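Local coordinates for protein aminoglycoside 6-adenylyltransferase (Bacillus subtilis, PDB 2PBE) that transfers AMP from ATP to O-6 of streptomycin or streptidine, also uses GTP on streptomycin, and mediates bacterial resistance to streptomycin, at residues 10-15 and 215-220; 88-92 and 104-108; 143-149 and 194-198. All blocks are in the same frame, centred on the assembly; numbering follows the deposited sequence.

Contact 1 of 3, residues 10-15 and 215-220; sequences MDIFLD and KFMKRY
D11 and R219 meet because their first torsions turn them toward each other: D11 carries its CG beside the backbone N (chi1 -71°), whereas R219 starts with CG anti to its own N (chi1 -155°) and then bends at chi2 and chi3 to bring the guanidinium alongside the helix. The result is a salt-bridge network of D11, D15 and R219, which ties helix 6-19, close to the N terminus, to the loop between strand 207-209 and helix 223-230, 200 residues further on.

R219 NE gives its hydrogen to D11 OD1 at 3.3 Å, and one helical turn later NH1 gives one to D15 OD1 at 3.2 Å. Both carboxylate oxygens are approached from above their planes, and each carboxylate stands steeply against the guanidinium, by more than 70°. These are therefore two separate single bonds, neither of them a flat two-pronged pairing. Water 1 donates to D15 OD1 and so adds to the hold on that oxygen, while D11 OD2 has a weak bond to Q7. The shared guanidinium probably offsets the repulsion between the two carboxylates and favours their ionised forms.

Below the charges the contact turns apolar. L14 CD1 packs on R219 CG, the methylene part of the arginine, and on the phenol end of Y220, which it crosses at about a right angle; the Y220 ring is itself stacked with F208. At the start of the helical segment, M10, a selenomethionine, also touches Y45 and I47 of strand 45-51. M10 CB lies in the plane of the F216 ring, at the edge, 3.7 Å from F216 CE1.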
loop_
_atom_site.group_PDB
_atom_site.type_symbol
_atom_site.label_atom_id
_atom_site.label_comp_id
_atom_site.label_asym_id
_atom_site.label_seq_id
_atom_site.Cartn_x
_atom_site.Cartn_y
_atom_site.Cartn_z
HETATM N N MSE A 10 -10.997 -2.277 6.381
HETATM C CA MSE A 10 -9.553 -2.135 6.371
HETATM C C MSE A 10 -9.144 -0.695 6.196
HETATM O O MSE A 10 -8.167 -0.252 6.801
HETATM C CB MSE A 10 -8.918 -2.963 5.260
HETATM C CG MSE A 10 -8.948 -4.459 5.505
HETATM SE SE MSE A 10 -8.345 -4.974 7.293
HETATM C CE MSE A 10 -6.766 -3.864 7.454
ATOM N N ASP A 11 -9.881 0.028 5.357
ATOM C CA ASP A 11 -9.584 1.436 5.125
ATOM C C ASP A 11 -9.611 2.163 6.463
ATOM O O ASP A 11 -8.659 2.843 6.825
ATOM C CB ASP A 11 -10.619 2.083 4.186
ATOM C CG ASP A 11 -10.497 1.605 2.748
ATOM O OD1 ASP A 11 -9.347 1.468 2.261
ATOM O OD2 ASP A 11 -11.549 1.383 2.102
ATOM N N ILE A 12 -10.700 2.002 7.200
ATOM C CA ILE A 12 -10.852 2.653 8.485
ATOM C C ILE A 12 -9.669 2.395 9.420
ATOM O O ILE A 12 -9.094 3.331 9.967
ATOM C CB ILE A 12 -12.167 2.180 9.134
ATOM C CG1 ILE A 12 -13.335 2.580 8.232
ATOM C CG2 ILE A 12 -12.333 2.785 10.506
ATOM C CD1 ILE A 12 -14.678 2.039 8.652
ATOM N N PHE A 13 -9.298 1.136 9.596
ATOM C CA PHE A 13 -8.202 0.810 10.491
ATOM C C PHE A 13 -6.862 1.371 10.027
ATOM O O PHE A 13 -6.078 1.886 10.829
ATOM C CB PHE A 13 -8.064 -0.702 10.647
ATOM C CG PHE A 13 -9.322 -1.409 11.077
ATOM C CD1 PHE A 13 -10.276 -0.782 11.909
ATOM C CD2 PHE A 13 -9.532 -2.750 10.692
ATOM C CE1 PHE A 13 -11.432 -1.489 12.352
ATOM C CE2 PHE A 13 -10.675 -3.477 11.121
ATOM C CZ PHE A 13 -11.629 -2.847 11.953
ATOM N N LEU A 14 -6.605 1.255 8.733
ATOM C CA LEU A 14 -5.361 1.746 8.163
ATOM C C LEU A 14 -5.331 3.272 8.253
ATOM O O LEU A 14 -4.331 3.880 8.647
ATOM C CB LEU A 14 -5.280 1.295 6.701
ATOM C CG LEU A 14 -4.007 1.288 5.856
ATOM C CD1 LEU A 14 -3.660 2.686 5.400
ATOM C CD2 LEU A 14 -2.877 0.647 6.664
ATOM N N ASP A 15 -6.456 3.883 7.903
ATOM C CA ASP A 15 -6.574 5.333 7.922
ATOM C C ASP A 15 -6.391 5.881 9.331
ATOM O O ASP A 15 -5.756 6.920 9.539
ATOM C CB ASP A 15 -7.938 5.747 7.391
ATOM C CG ASP A 15 -7.973 7.188 6.977
ATOM O OD1 ASP A 15 -7.294 7.514 5.976
ATOM O OD2 ASP A 15 -8.671 7.987 7.649
ATOM N N LYS A 215 -5.199 -2.639 -3.131
ATOM C CA LYS A 215 -6.410 -2.087 -2.512
ATOM C C LYS A 215 -6.205 -0.905 -1.555
ATOM O O LYS A 215 -7.145 -0.161 -1.289
ATOM C CB LYS A 215 -7.192 -3.209 -1.794
ATOM C CG LYS A 215 -6.415 -3.945 -0.702
ATOM C CD LYS A 215 -6.973 -5.350 -0.476
ATOM C CE LYS A 215 -8.176 -5.375 0.448
ATOM N NZ LYS A 215 -7.747 -5.267 1.871
ATOM N N PHE A 216 -4.991 -0.729 -1.051
ATOM C CA PHE A 216 -4.709 0.360 -0.108
ATOM C C PHE A 216 -4.139 1.635 -0.714
ATOM O O PHE A 216 -3.952 2.627 -0.019
ATOM C CB PHE A 216 -3.743 -0.108 0.987
ATOM C CG PHE A 216 -4.226 -1.275 1.781
ATOM C CD1 PHE A 216 -5.540 -1.309 2.293
ATOM C CD2 PHE A 216 -3.357 -2.345 2.054
ATOM C CE1 PHE A 216 -5.995 -2.402 3.074
ATOM C CE2 PHE A 216 -3.784 -3.460 2.839
ATOM C CZ PHE A 216 -5.109 -3.487 3.348
HETATM N N MSE A 217 -3.874 1.615 -2.011
HETATM C CA MSE A 217 -3.285 2.765 -2.670
HETATM C C MSE A 217 -4.077 4.067 -2.671
HETATM O O MSE A 217 -3.474 5.154 -2.675
HETATM C CB MSE A 217 -2.891 2.386 -4.100
HETATM C CG MSE A 217 -1.614 1.565 -4.163
HETATM SE SE MSE A 217 -0.149 2.373 -3.137
HETATM C CE MSE A 217 0.622 3.562 -4.466
ATOM N N LYS A 218 -5.406 3.977 -2.666
ATOM C CA LYS A 218 -6.232 5.182 -2.649
ATOM C C LYS A 218 -6.016 5.866 -1.307
ATOM O O LYS A 218 -6.213 7.083 -1.161
ATOM C CB LYS A 218 -7.714 4.841 -2.824
ATOM C CG LYS A 218 -8.524 6.018 -3.287
ATOM C CD LYS A 218 -9.994 5.676 -3.354
ATOM C CE LYS A 218 -10.773 6.741 -4.107
ATOM N NZ LYS A 218 -10.441 8.117 -3.612
ATOM N N ARG A 219 -5.608 5.064 -0.330
ATOM C CA ARG A 219 -5.366 5.559 1.017
ATOM C C ARG A 219 -3.935 6.044 1.200
ATOM O O ARG A 219 -3.449 6.127 2.316
ATOM C CB ARG A 219 -5.642 4.458 2.033
ATOM C CG ARG A 219 -6.003 4.933 3.409
ATOM C CD ARG A 219 -7.310 4.294 3.771
ATOM N NE ARG A 219 -8.331 4.559 2.758
ATOM C CZ ARG A 219 -8.804 5.767 2.438
ATOM N NH1 ARG A 219 -8.363 6.861 3.060
ATOM N NH2 ARG A 219 -9.687 5.896 1.450
ATOM N N TYR A 220 -3.260 6.356 0.109
ATOM C CA TYR A 220 -1.893 6.829 0.202
ATOM C C TYR A 220 -1.669 7.951 -0.771
ATOM O O TYR A 220 -0.902 8.863 -0.505
ATOM C CB TYR A 220 -0.934 5.708 -0.115
ATOM C CG TYR A 220 -0.749 4.763 1.039
ATOM C CD1 TYR A 220 -0.093 5.181 2.228
ATOM C CD2 TYR A 220 -1.258 3.442 0.978
ATOM C CE1 TYR A 220 0.050 4.300 3.336
ATOM C CE2 TYR A 220 -1.137 2.559 2.064
ATOM C CZ TYR A 220 -0.489 2.984 3.244
ATOM O OH TYR A 220 -0.405 2.083 4.293
HETATM O O HOH W 1 -5.976 7.976 3.594
#

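Contact 2 of 3, residues 88-92 and 104-108; sequences NWFSY and LTLIP
W89 sits at the open end of a beta hairpin, just where strand 90-96 begins to pair antiparallel with strand 101-108, and its indole spans three residues of the opposite strand. CG stands beside the backbone N, opposite the carbonyl carbon (chi1 -64°), which lays the indole across I107. From CB, which sits 3.9 Å from T105 CG2, the side chain passes to CD1, where the same methyl comes to 3.5 Å. Further out, I107 covers one face: its CG2 stands 3.6 Å from the centroid of the six-membered ring of W89 and 11° off the normal, a CH-pi contact, while CG1 lies near CE2 and NE1. On the CE3 side, P108 CD closes in obliquely at 3.5 Å, and at the tip CH2 is back against I107 CG2.

The backbones set this register. S91 and T105 form a non-hydrogen-bonded pair, and Y92 with L104 a hydrogen-bonded one, Y92 N donating to L104 O and L104 N to Y92 O. L106 N reaches F90 O at 2.8 Å, but the return bond from F90 N is weak.

S91 and T105 project to one side of the sheet, where S91 OG bonds to E77. Y92, L104 and L106 occupy the other, where L104 and L106 pack against strand 45-51, L106 also touches F57 of helix 54-58, and W63 meets Y92 edge to face. Strand 101-108 thus lies between its hairpin partner and strand 45-51. Within the hairpin, L106 CD1 comes to the edge of the Y92 ring, in its plane, 3.7 Å from Y92 CE2.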
loop_
_atom_site.group_PDB
_atom_site.type_symbol
_atom_site.label_atom_id
_atom_site.label_comp_id
_atom_site.label_asym_id
_atom_site.label_seq_id
_atom_site.Cartn_x
_atom_site.Cartn_y
_atom_site.Cartn_z
ATOM N N ASN A 88 1.680 -6.587 28.770
ATOM C CA ASN A 88 1.484 -5.138 28.749
ATOM C C ASN A 88 0.550 -4.727 27.642
ATOM O O ASN A 88 0.488 -3.548 27.270
ATOM C CB ASN A 88 2.813 -4.432 28.558
ATOM C CG ASN A 88 3.567 -4.318 29.830
ATOM O OD1 ASN A 88 3.135 -3.623 30.755
ATOM N ND2 ASN A 88 4.694 -5.021 29.914
ATOM N N TRP A 89 -0.156 -5.715 27.102
ATOM C CA TRP A 89 -1.090 -5.441 26.038
ATOM C C TRP A 89 -2.378 -4.967 26.653
ATOM O O TRP A 89 -2.585 -5.035 27.868
ATOM C CB TRP A 89 -1.445 -6.689 25.252
ATOM C CG TRP A 89 -0.389 -7.436 24.458
ATOM C CD1 TRP A 89 -0.657 -8.468 23.600
ATOM C CD2 TRP A 89 1.038 -7.298 24.484
ATOM N NE1 TRP A 89 0.494 -8.990 23.099
ATOM C CE2 TRP A 89 1.559 -8.305 23.612
ATOM C CE3 TRP A 89 1.938 -6.442 25.151
ATOM C CZ2 TRP A 89 2.948 -8.482 23.387
ATOM C CZ3 TRP A 89 3.326 -6.611 24.938
ATOM C CH2 TRP A 89 3.817 -7.638 24.053
ATOM N N PHE A 90 -3.253 -4.523 25.766
ATOM C CA PHE A 90 -4.578 -4.075 26.121
ATOM C C PHE A 90 -5.328 -4.225 24.812
ATOM O O PHE A 90 -4.914 -3.693 23.781
ATOM C CB PHE A 90 -4.570 -2.612 26.559
ATOM C CG PHE A 90 -5.752 -2.245 27.407
ATOM C CD1 PHE A 90 -5.821 -2.653 28.752
ATOM C CD2 PHE A 90 -6.825 -1.525 26.857
ATOM C CE1 PHE A 90 -6.954 -2.344 29.550
ATOM C CE2 PHE A 90 -7.974 -1.205 27.641
ATOM C CZ PHE A 90 -8.035 -1.620 28.996
ATOM N N SER A 91 -6.420 -4.969 24.842
ATOM C CA SER A 91 -7.174 -5.173 23.629
ATOM C C SER A 91 -8.641 -4.841 23.797
ATOM O O SER A 91 -9.103 -4.543 24.890
ATOM C CB SER A 91 -7.010 -6.609 23.188
ATOM O OG SER A 91 -7.390 -7.469 24.234
ATOM N N TYR A 92 -9.367 -4.907 22.691
ATOM C CA TYR A 92 -10.785 -4.619 22.662
ATOM C C TYR A 92 -11.422 -5.633 21.738
ATOM O O TYR A 92 -10.845 -5.967 20.708
ATOM C CB TYR A 92 -11.025 -3.229 22.085
ATOM C CG TYR A 92 -10.298 -2.109 22.796
ATOM C CD1 TYR A 92 -10.942 -1.370 23.824
ATOM C CD2 TYR A 92 -8.960 -1.768 22.453
ATOM C CE1 TYR A 92 -10.274 -0.307 24.496
ATOM C CE2 TYR A 92 -8.265 -0.710 23.125
ATOM C CZ TYR A 92 -8.937 0.016 24.146
ATOM O OH TYR A 92 -8.304 1.043 24.805
ATOM N N LEU A 104 -8.893 -5.844 18.374
ATOM C CA LEU A 104 -7.774 -4.900 18.311
ATOM C C LEU A 104 -6.865 -4.980 19.520
ATOM O O LEU A 104 -7.323 -4.855 20.645
ATOM C CB LEU A 104 -8.325 -3.477 18.196
ATOM C CG LEU A 104 -7.353 -2.311 18.044
ATOM C CD1 LEU A 104 -6.762 -2.319 16.642
ATOM C CD2 LEU A 104 -8.101 -1.019 18.273
ATOM N N THR A 105 -5.574 -5.175 19.292
ATOM C CA THR A 105 -4.636 -5.242 20.403
ATOM C C THR A 105 -3.695 -4.058 20.338
ATOM O O THR A 105 -3.268 -3.668 19.257
ATOM C CB THR A 105 -3.801 -6.531 20.362
ATOM O OG1 THR A 105 -4.674 -7.661 20.332
ATOM C CG2 THR A 105 -2.901 -6.633 21.583
ATOM N N LEU A 106 -3.391 -3.486 21.498
ATOM C CA LEU A 106 -2.473 -2.348 21.595
ATOM C C LEU A 106 -1.202 -2.836 22.284
ATOM O O LEU A 106 -1.157 -3.020 23.503
ATOM C CB LEU A 106 -3.095 -1.187 22.390
ATOM C CG LEU A 106 -4.390 -0.543 21.868
ATOM C CD1 LEU A 106 -4.783 0.617 22.783
ATOM C CD2 LEU A 106 -4.219 -0.051 20.449
ATOM N N ILE A 107 -0.173 -3.076 21.486
ATOM C CA ILE A 107 1.102 -3.559 21.982
ATOM C C ILE A 107 2.107 -2.417 22.095
ATOM O O ILE A 107 2.168 -1.562 21.221
ATOM C CB ILE A 107 1.663 -4.612 21.014
ATOM C CG1 ILE A 107 0.600 -5.687 20.761
ATOM C CG2 ILE A 107 2.957 -5.202 21.563
ATOM C CD1 ILE A 107 0.976 -6.670 19.674
ATOM N N PRO A 108 2.893 -2.374 23.184
ATOM C CA PRO A 108 3.873 -1.289 23.303
ATOM C C PRO A 108 4.891 -1.413 22.157
ATOM O O PRO A 108 5.377 -2.507 21.865
ATOM C CB PRO A 108 4.495 -1.540 24.662
ATOM C CG PRO A 108 3.373 -2.151 25.432
ATOM C CD PRO A 108 2.793 -3.127 24.448
#

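Contact 3 of 3, residues 143-149 and 194-198; sequences QYWIKRP and RMMAW
I146, on the short edge strand 145-146, turns its side chain onto helix 177-204 and packs against three of its residues, R194, A197 and W198, a strand-on-helix contact closed at one end by an arginine and at the other by a proline on a tryptophan. Its CG1 lies 3.6 Å from A197 CB. CD1 goes further, to 3.5 Å from R194 CG, and also touches the pyrrole side of W198, whose indole it crosses at about a right angle.

P149 makes the second apolar contact. Its CB sits over the centre of the six-membered ring of W198, 3.5 Å from the centroid and 5° off the normal, a CH-pi contact, while CG lies near CD2 and CE3. The opposite face of the same indole carries R194 CG from one turn earlier in the helix, so the ring is sandwiched between the proline and the aliphatic stem of the arginine.

That stem also explains the polar end. R194 leaves the helix extended through chi1 and chi2 and bends only at chi3 (-56°), which takes the guanidinium past I146 to the start of the other segment. There R194 NH2 donates to the backbone oxygen of Q143 at 2.7 Å, slightly tilted from the carbonyl plane.

Further out, backbone bonds pair I146 with F208 of strand 207-209 and Y144 with M210 just after it. Y144 OH bonds to the backbone N of N213, and P149 O accepts from Y265. W198 also touches C157 of helix 151-173. At the edge of its indole, in plane, water 2 accepts from W198 NE1 at 3.2 Å.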
loop_
_atom_site.group_PDB
_atom_site.type_symbol
_atom_site.label_atom_id
_atom_site.label_comp_id
_atom_site.label_asym_id
_atom_site.label_seq_id
_atom_site.Cartn_x
_atom_site.Cartn_y
_atom_site.Cartn_z
ATOM N N GLN A 143 5.485 -8.896 -2.840
ATOM C CA GLN A 143 4.988 -8.326 -4.082
ATOM C C GLN A 143 4.377 -6.949 -3.825
ATOM O O GLN A 143 4.516 -6.019 -4.629
ATOM C CB GLN A 143 3.922 -9.257 -4.646
ATOM C CG GLN A 143 3.305 -8.785 -5.938
ATOM C CD GLN A 143 2.024 -9.521 -6.275
ATOM O OE1 GLN A 143 1.415 -9.275 -7.314
ATOM N NE2 GLN A 143 1.598 -10.434 -5.387
ATOM N N TYR A 144 3.702 -6.827 -2.685
ATOM C CA TYR A 144 3.040 -5.591 -2.313
ATOM C C TYR A 144 3.814 -4.721 -1.332
ATOM O O TYR A 144 3.410 -3.593 -1.048
ATOM C CB TYR A 144 1.670 -5.899 -1.719
ATOM C CG TYR A 144 0.777 -6.714 -2.614
ATOM C CD1 TYR A 144 0.255 -6.167 -3.813
ATOM C CD2 TYR A 144 0.425 -8.044 -2.268
ATOM C CE1 TYR A 144 -0.616 -6.935 -4.665
ATOM C CE2 TYR A 144 -0.451 -8.824 -3.103
ATOM C CZ TYR A 144 -0.968 -8.256 -4.297
ATOM O OH TYR A 144 -1.820 -8.983 -5.103
ATOM N N TRP A 145 4.935 -5.220 -0.826
ATOM C CA TRP A 145 5.697 -4.454 0.147
ATOM C C TRP A 145 6.418 -3.243 -0.439
ATOM O O TRP A 145 7.120 -3.352 -1.441
ATOM C CB TRP A 145 6.720 -5.330 0.881
ATOM C CG TRP A 145 7.217 -4.670 2.135
ATOM C CD1 TRP A 145 8.509 -4.332 2.421
ATOM C CD2 TRP A 145 6.430 -4.253 3.258
ATOM N NE1 TRP A 145 8.581 -3.732 3.658
ATOM C CE2 TRP A 145 7.326 -3.665 4.198
ATOM C CE3 TRP A 145 5.051 -4.313 3.567
ATOM C CZ2 TRP A 145 6.894 -3.134 5.440
ATOM C CZ3 TRP A 145 4.611 -3.782 4.812
ATOM C CH2 TRP A 145 5.548 -3.199 5.730
ATOM N N ILE A 146 6.242 -2.096 0.209
ATOM C CA ILE A 146 6.871 -0.853 -0.224
ATOM C C ILE A 146 7.738 -0.263 0.887
ATOM O O ILE A 146 7.326 -0.225 2.039
ATOM C CB ILE A 146 5.785 0.182 -0.666
ATOM C CG1 ILE A 146 5.182 -0.238 -2.013
ATOM C CG2 ILE A 146 6.367 1.613 -0.713
ATOM C CD1 ILE A 146 6.170 -0.239 -3.176
ATOM N N LYS A 147 8.938 0.184 0.526
ATOM C CA LYS A 147 9.887 0.811 1.445
ATOM C C LYS A 147 10.943 1.474 0.566
ATOM O O LYS A 147 11.012 1.178 -0.623
ATOM C CB LYS A 147 10.532 -0.226 2.358
ATOM C CG LYS A 147 11.071 -1.448 1.658
ATOM C CD LYS A 147 12.047 -2.209 2.544
ATOM C CE LYS A 147 13.396 -1.486 2.603
ATOM N NZ LYS A 147 14.015 -1.364 1.236
ATOM N N ARG A 148 11.752 2.370 1.140
ATOM C CA ARG A 148 12.773 3.090 0.364
ATOM C C ARG A 148 13.567 2.128 -0.527
ATOM O O ARG A 148 14.203 1.180 -0.040
ATOM C CB ARG A 148 13.739 3.874 1.278
ATOM C CG ARG A 148 14.504 5.010 0.546
ATOM C CD ARG A 148 15.903 5.222 1.128
ATOM N NE ARG A 148 16.603 3.938 1.110
ATOM C CZ ARG A 148 17.924 3.755 1.009
ATOM N NH1 ARG A 148 18.743 4.796 0.920
ATOM N NH2 ARG A 148 18.424 2.523 0.959
ATOM N N PRO A 149 13.556 2.367 -1.840
ATOM C CA PRO A 149 14.297 1.456 -2.704
ATOM C C PRO A 149 15.788 1.660 -2.617
ATOM O O PRO A 149 16.251 2.748 -2.258
ATOM C CB PRO A 149 13.764 1.791 -4.092
ATOM C CG PRO A 149 13.513 3.258 -3.996
ATOM C CD PRO A 149 12.851 3.392 -2.634
ATOM N N ARG A 194 4.165 1.187 -7.950
ATOM C CA ARG A 194 5.258 0.962 -7.009
ATOM C C ARG A 194 6.110 2.202 -7.000
ATOM O O ARG A 194 6.518 2.666 -5.946
ATOM C CB ARG A 194 6.125 -0.221 -7.440
ATOM C CG ARG A 194 7.254 -0.544 -6.478
ATOM C CD ARG A 194 8.047 -1.734 -6.962
ATOM N NE ARG A 194 7.210 -2.920 -7.168
ATOM C CZ ARG A 194 6.849 -3.744 -6.191
ATOM N NH1 ARG A 194 7.252 -3.528 -4.929
ATOM N NH2 ARG A 194 6.077 -4.781 -6.484
HETATM N N MSE A 195 6.382 2.727 -8.190
HETATM C CA MSE A 195 7.186 3.939 -8.333
HETATM C C MSE A 195 6.522 5.093 -7.582
HETATM O O MSE A 195 7.197 5.895 -6.925
HETATM C CB MSE A 195 7.334 4.305 -9.821
HETATM C CG MSE A 195 8.374 5.387 -10.089
HETATM SE SE MSE A 195 10.110 5.028 -9.249
HETATM C CE MSE A 195 10.812 3.659 -10.481
HETATM N N MSE A 196 5.198 5.175 -7.686
HETATM C CA MSE A 196 4.470 6.229 -7.010
HETATM C C MSE A 196 4.490 5.987 -5.502
HETATM O O MSE A 196 4.595 6.927 -4.712
HETATM C CB MSE A 196 3.035 6.277 -7.527
HETATM C CG MSE A 196 2.943 6.730 -8.973
HETATM SE SE MSE A 196 1.157 6.669 -9.780
HETATM C CE MSE A 196 0.444 8.408 -9.302
ATOM N N ALA A 197 4.407 4.722 -5.106
ATOM C CA ALA A 197 4.429 4.381 -3.694
ATOM C C ALA A 197 5.794 4.723 -3.111
ATOM O O ALA A 197 5.881 5.239 -1.992
ATOM C CB ALA A 197 4.122 2.906 -3.500
ATOM N N TRP A 198 6.849 4.451 -3.878
ATOM C CA TRP A 198 8.209 4.742 -3.420
ATOM C C TRP A 198 8.382 6.247 -3.239
ATOM O O TRP A 198 9.157 6.709 -2.394
ATOM C CB TRP A 198 9.249 4.234 -4.419
ATOM C CG TRP A 198 9.548 2.734 -4.367
ATOM C CD1 TRP A 198 9.231 1.869 -3.353
ATOM C CD2 TRP A 198 10.308 1.972 -5.316
ATOM N NE1 TRP A 198 9.747 0.620 -3.603
ATOM C CE2 TRP A 198 10.416 0.645 -4.796
ATOM C CE3 TRP A 198 10.921 2.273 -6.558
ATOM C CZ2 TRP A 198 11.116 -0.394 -5.475
ATOM C CZ3 TRP A 198 11.627 1.242 -7.244
ATOM C CH2 TRP A 198 11.711 -0.081 -6.687
HETATM O O HOH W 2 10.215 -2.043 -1.953
#

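Contact 2 is mostly buried and lies in the sheet, its centre about 24 Å from the centre of the chain; those of contacts 1 and 3 lie about 8 Å from it, and both are only partly buried. Contact 2 works through main-chain pairing and aromatic packing, contact 1 chiefly through charge, contact 3 through apolar packing with one arginine bond to a carbonyl. Contacts 2 and 3 reach the same mixed sheet, with centres about 29 Å apart, 145-146 being one of its outermost strands. Contacts 1 and 3 touch directly: the selenomethionine M217 has its CE 3.7 Å from A197 CB, so the 215-220 loop meets both helix 6-19 and helix 177-204.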